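Local atomic coordinates of LupI (Flavobacterium sp. YS-80-122, PDB entry 6IY4), a protein that probably inhibits metalloendopeptidases, acting as a small beta-barrel inhibitor of the Inh family, likely in the periplasm. Residues Cys22-Thr25 against Thr31-Ala34; Cys38-Ala41 against Arg45-Thr48. All blocks are in the same frame, centred on the assembly; numbering follows the deposited sequence.

Contact 1: Cys22-Thr25 against Thr31-Ala34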
ATOM      1  N   CYS A  22       8.116   2.950   6.242  1.00 24.52           N
ATOM      2  CA  CYS A  22       7.350   4.213   6.194  1.00 25.15           C
ATOM      3  C   CYS A  22       5.954   3.932   6.736  1.00 23.84           C
ATOM      4  O   CYS A  22       5.344   3.001   6.253  1.00 24.56           O
ATOM      5  CB  CYS A  22       7.296   4.661   4.746  1.00 29.98           C
ATOM      6  SG  CYS A  22       6.283   6.131   4.420  1.00 37.53           S
ATOM      7  N   THR A  23       5.497   4.680   7.723  1.00 20.50           N
ATOM      8  CA  THR A  23       4.137   4.542   8.284  1.00 21.83           C
ATOM      9  C   THR A  23       3.246   5.544   7.560  1.00 22.43           C
ATOM     10  O   THR A  23       3.574   6.782   7.582  1.00 21.77           O
ATOM     11  CB  THR A  23       4.149   4.730   9.801  1.00 24.27           C
ATOM     12  OG1 THR A  23       5.083   3.787  10.328  1.00 29.75           O
ATOM     13  CG2 THR A  23       2.774   4.525  10.408  1.00 25.84           C
ATOM     14  N   VAL A  24       2.095   5.093   7.053  1.00 20.43           N
ATOM     15  CA  VAL A  24       1.146   5.882   6.239  1.00 19.73           C
ATOM     16  C   VAL A  24      -0.239   5.602   6.806  1.00 19.95           C
ATOM     17  O   VAL A  24      -0.535   4.447   7.040  1.00 20.60           O
ATOM     18  CB  VAL A  24       1.203   5.497   4.759  1.00 22.37           C
ATOM     19  CG1 VAL A  24       0.207   6.304   3.931  1.00 24.55           C
ATOM     20  CG2 VAL A  24       2.606   5.630   4.209  1.00 21.91           C
ATOM     21  N   THR A  25      -1.059   6.624   6.946  1.00 20.53           N
ATOM     22  CA  THR A  25      -2.486   6.418   7.235  1.00 20.61           C
ATOM     23  C   THR A  25      -3.275   6.226   5.937  1.00 20.43           C
ATOM     24  O   THR A  25      -3.182   7.082   5.028  1.00 21.55           O
ATOM     25  CB  THR A  25      -3.093   7.595   7.990  1.00 25.24           C
ATOM     26  OG1 THR A  25      -2.319   7.822   9.158  1.00 28.43           O
ATOM     27  CG2 THR A  25      -4.518   7.289   8.357  1.00 23.90           C
ATOM     28  N   THR A  31      -8.175   7.896   0.679  1.00 20.47           N
ATOM     29  CA  THR A  31      -6.948   8.651   0.435  1.00 20.88           C
ATOM     30  C   THR A  31      -5.909   8.245   1.459  1.00 20.54           C
ATOM     31  O   THR A  31      -6.128   7.301   2.228  1.00 20.19           O
ATOM     32  CB  THR A  31      -7.212  10.155   0.464  1.00 22.00           C
ATOM     33  OG1 THR A  31      -7.680  10.523   1.759  1.00 24.62           O
ATOM     34  CG2 THR A  31      -8.264  10.491  -0.553  1.00 22.35           C
ATOM     35  N   PHE A  32      -4.761   8.895   1.387  1.00 20.05           N
ATOM     36  CA  PHE A  32      -3.625   8.641   2.281  1.00 19.42           C
ATOM     37  C   PHE A  32      -3.194   9.904   2.995  1.00 21.91           C
ATOM     38  O   PHE A  32      -3.388  10.966   2.466  1.00 24.07           O
ATOM     39  CB  PHE A  32      -2.398   8.212   1.498  1.00 20.76           C
ATOM     40  CG  PHE A  32      -2.601   7.021   0.595  1.00 19.06           C
ATOM     41  CD1 PHE A  32      -2.474   5.729   1.074  1.00 18.47           C
ATOM     42  CD2 PHE A  32      -2.875   7.219  -0.755  1.00 20.43           C
ATOM     43  CE1 PHE A  32      -2.614   4.660   0.210  1.00 19.74           C
ATOM     44  CE2 PHE A  32      -3.018   6.139  -1.614  1.00 20.72           C
ATOM     45  CZ  PHE A  32      -2.859   4.861  -1.130  1.00 18.21           C
ATOM     46  N   SER A  33      -2.584   9.754   4.149  1.00 23.01           N
ATOM     47  CA  SER A  33      -1.834  10.864   4.759  1.00 23.16           C
ATOM     48  C   SER A  33      -0.641  11.226   3.853  1.00 23.48           C
ATOM     49  O   SER A  33      -0.264  10.465   2.949  1.00 23.56           O
ATOM     50  CB  SER A  33      -1.436  10.495   6.159  1.00 25.53           C
ATOM     51  OG  SER A  33      -0.469   9.466   6.156  1.00 24.10           O
ATOM     52  N   ALA A  34      -0.093  12.428   4.053  1.00 26.55           N
ATOM     53  CA  ALA A  34       0.971  13.004   3.203  1.00 29.71           C
ATOM     54  C   ALA A  34       2.210  12.105   3.155  1.00 28.02           C
ATOM     55  O   ALA A  34       2.960  12.186   2.143  1.00 30.15           O
ATOM     56  CB  ALA A  34       1.320  14.371   3.742  1.00 31.85           C
TER
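The backbones of T25 and S33 come together where the chain, having left strand 22-26 of the antiparallel barrel typical of the Inh family, turns back past the strand's end. Their CA atoms lie 5.1 Å apart. S33 N donates to T25 O over 2.9 Å. The return bond uses a side chain: T25 N gives its hydrogen to S33 OG at 3.0 Å, with an N-H...O angle of 160°. S33 OG thus does the work that a carbonyl would do in a regular strand pair. Its chi1 of 69° sets OG between its own backbone N and carbonyl carbon, and it is also hydrogen-bonded to OE1 of Q35, so a small hydroxyl serves two partners. T25 O receives a CA-H...O contact as well, from F32 CA at 3.2 Å. T25 packs its CB on S33 CB at 3.8 Å, a fit for short side chains at a partly exposed place. On the buried side, beta-branched V24 lies against F32, whose ring also meets W50. With V24 CG1 anti to the backbone N (chi1 179°), this methyl reaches F32 CD1, obliquely to the ring plane, at 4.0 Å.

Contact 2: Cys38-Ala41 against Arg45-Thr48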
ATOM      1  N   CYS A  38       6.554   8.662   0.525  1.00 31.26           N
ATOM      2  CA  CYS A  38       7.680   7.705   0.651  1.00 30.40           C
ATOM      3  C   CYS A  38       7.597   6.603  -0.398  1.00 30.49           C
ATOM      4  O   CYS A  38       8.643   6.072  -0.795  1.00 31.35           O
ATOM      5  CB  CYS A  38       7.722   7.012   2.000  1.00 30.65           C
ATOM      6  SG  CYS A  38       6.232   6.033   2.360  1.00 35.95           S
ATOM      7  N   LEU A  39       6.409   6.276  -0.883  1.00 30.12           N
ATOM      8  CA  LEU A  39       6.262   5.154  -1.844  1.00 29.18           C
ATOM      9  C   LEU A  39       6.824   5.538  -3.206  1.00 30.28           C
ATOM     10  O   LEU A  39       7.086   4.613  -3.985  1.00 28.69           O
ATOM     11  CB  LEU A  39       4.793   4.745  -1.970  1.00 27.61           C
ATOM     12  CG  LEU A  39       4.107   4.313  -0.677  1.00 29.95           C
ATOM     13  CD1 LEU A  39       2.686   3.825  -0.975  1.00 32.68           C
ATOM     14  CD2 LEU A  39       4.870   3.217   0.047  1.00 32.28           C
ATOM     15  N   GLN A  40       7.078   6.826  -3.458  1.00 29.76           N
ATOM     16  CA  GLN A  40       7.734   7.322  -4.705  1.00 34.68           C
ATOM     17  C   GLN A  40       9.098   6.641  -4.888  1.00 32.06           C
ATOM     18  O   GLN A  40       9.503   6.399  -6.004  1.00 34.33           O
ATOM     19  CB  GLN A  40       7.893   8.848  -4.624  1.00 35.76           C
ATOM     20  CG  GLN A  40       8.523   9.509  -5.856  1.00 40.54           C
ATOM     21  CD  GLN A  40      10.029   9.671  -5.789  1.00 40.45           C
ATOM     22  OE1 GLN A  40      10.686   9.314  -4.816  1.00 38.59           O
ATOM     23  NE2 GLN A  40      10.586  10.243  -6.839  1.00 47.15           N
ATOM     24  N   ALA A  41       9.794   6.327  -3.814  1.00 34.18           N
ATOM     25  CA  ALA A  41      11.117   5.676  -3.887  1.00 31.76           C
ATOM     26  C   ALA A  41      10.959   4.260  -4.436  1.00 30.09           C
ATOM     27  O   ALA A  41      11.966   3.690  -4.942  1.00 33.47           O
ATOM     28  CB  ALA A  41      11.751   5.647  -2.525  1.00 36.54           C
ATOM     29  N   ARG A  45       4.536   4.763 -10.069  1.00 26.92           N
ATOM     30  CA  ARG A  45       3.344   5.631 -10.017  1.00 27.72           C
ATOM     31  C   ARG A  45       3.043   5.879  -8.554  1.00 27.00           C
ATOM     32  O   ARG A  45       2.827   4.899  -7.870  1.00 28.82           O
ATOM     33  CB  ARG A  45       2.214   4.923 -10.755  1.00 30.29           C
ATOM     34  CG  ARG A  45       1.047   5.852 -11.031  1.00 34.33           C
ATOM     35  CD  ARG A  45      -0.170   5.113 -11.540  1.00 35.48           C
ATOM     36  NE  ARG A  45       0.141   4.431 -12.788  1.00 38.27           N
ATOM     37  CZ  ARG A  45       0.342   5.037 -13.965  1.00 40.21           C
ATOM     38  NH1 ARG A  45       0.297   6.363 -14.079  1.00 37.53           N
ATOM     39  NH2 ARG A  45       0.575   4.297 -15.040  1.00 38.47           N
ATOM     40  N   THR A  46       3.099   7.114  -8.080  1.00 27.72           N
ATOM     41  CA  THR A  46       2.797   7.449  -6.679  1.00 28.15           C
ATOM     42  C   THR A  46       1.288   7.317  -6.439  1.00 26.59           C
ATOM     43  O   THR A  46       0.506   7.908  -7.154  1.00 26.32           O
ATOM     44  CB  THR A  46       3.251   8.870  -6.363  1.00 33.34           C
ATOM     45  OG1 THR A  46       4.680   8.860  -6.468  1.00 37.39           O
ATOM     46  CG2 THR A  46       2.831   9.294  -4.980  1.00 34.84           C
ATOM     47  N   PRO A  47       0.825   6.547  -5.431  1.00 25.33           N
ATOM     48  CA  PRO A  47      -0.601   6.381  -5.202  1.00 23.25           C
ATOM     49  C   PRO A  47      -1.280   7.597  -4.568  1.00 24.68           C
ATOM     50  O   PRO A  47      -0.630   8.265  -3.722  1.00 24.50           O
ATOM     51  CB  PRO A  47      -0.663   5.243  -4.164  1.00 25.15           C
ATOM     52  CG  PRO A  47       0.712   4.682  -4.064  1.00 28.08           C
ATOM     53  CD  PRO A  47       1.656   5.773  -4.492  1.00 27.14           C
ATOM     54  N   THR A  48      -2.488   7.916  -5.014  1.00 21.85           N
ATOM     55  CA  THR A  48      -3.310   9.000  -4.418  1.00 24.27           C
ATOM     56  C   THR A  48      -4.562   8.413  -3.789  1.00 22.13           C
ATOM     57  O   THR A  48      -5.137   9.089  -2.912  1.00 22.46           O
ATOM     58  CB  THR A  48      -3.657  10.086  -5.449  1.00 27.76           C
ATOM     59  OG1 THR A  48      -4.368   9.492  -6.535  1.00 31.32           O
ATOM     60  CG2 THR A  48      -2.417  10.784  -5.964  1.00 30.82           C
TER
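A41 N donates to C38 O at 3.2 Å, the bond that holds segment 38-41 as a piece of 3-10 helix, the turn whose L39 and Q40 touch P47 and T46. Such a short turn puts successive side chains on different faces, and L39 faces segment 45-48 with its CB. There L39 CD1 meets P47 CG at 3.8 Å, the leucine crossing the pyrrolidine ring at about a right angle. Next to this pair, T46 OG1 lies against Q40 CB at 3.7 Å. No hydrogen bond joins the two segments, so this approach is van der Waals contact. T46 brings its hydroxyl there because OG1 stands anti to its carbonyl carbon (chi1 -66°), beside the backbone N. Q40, whose CG is anti to its own N, bends at chi2; a long polar residue suits this exposed place, its CB touching T46 while the amide leads away. P47 also packs on F32, while R45 O accepts a hydrogen bond from OG of S67 and the backbone of T48 pairs with I60. The two parts of the long excursion between strands 22-26 and 49-53 therefore meet without a hydrogen bond between them, through a buried apolar pair and a more exposed van der Waals touch, their polar bonds being made within the turn and to other parts of the fold.

Overall arrangement
Contact 1 and contact 2 follow each other in series along the connection from strand 22-26 to strand 49-53, their centres 10 Å apart. Each joins a buried apolar pair to a more exposed polar rim. Contact 1 relies on two hydrogen bonds between the strand and a loop segment, one of them to a serine hydroxyl; between two pieces of loop, contact 2 has none across it and rests on van der Waals touch, apolar at L39-P47. Two links unite them. A disulfide, C22 SG to C38 SG at 2.1 Å, ties the strand of contact 1 to the 3-10 turn of contact 2. F32 CE2 packs 3.6 Å from P47 CB, so the buried sides of both contacts are continuous.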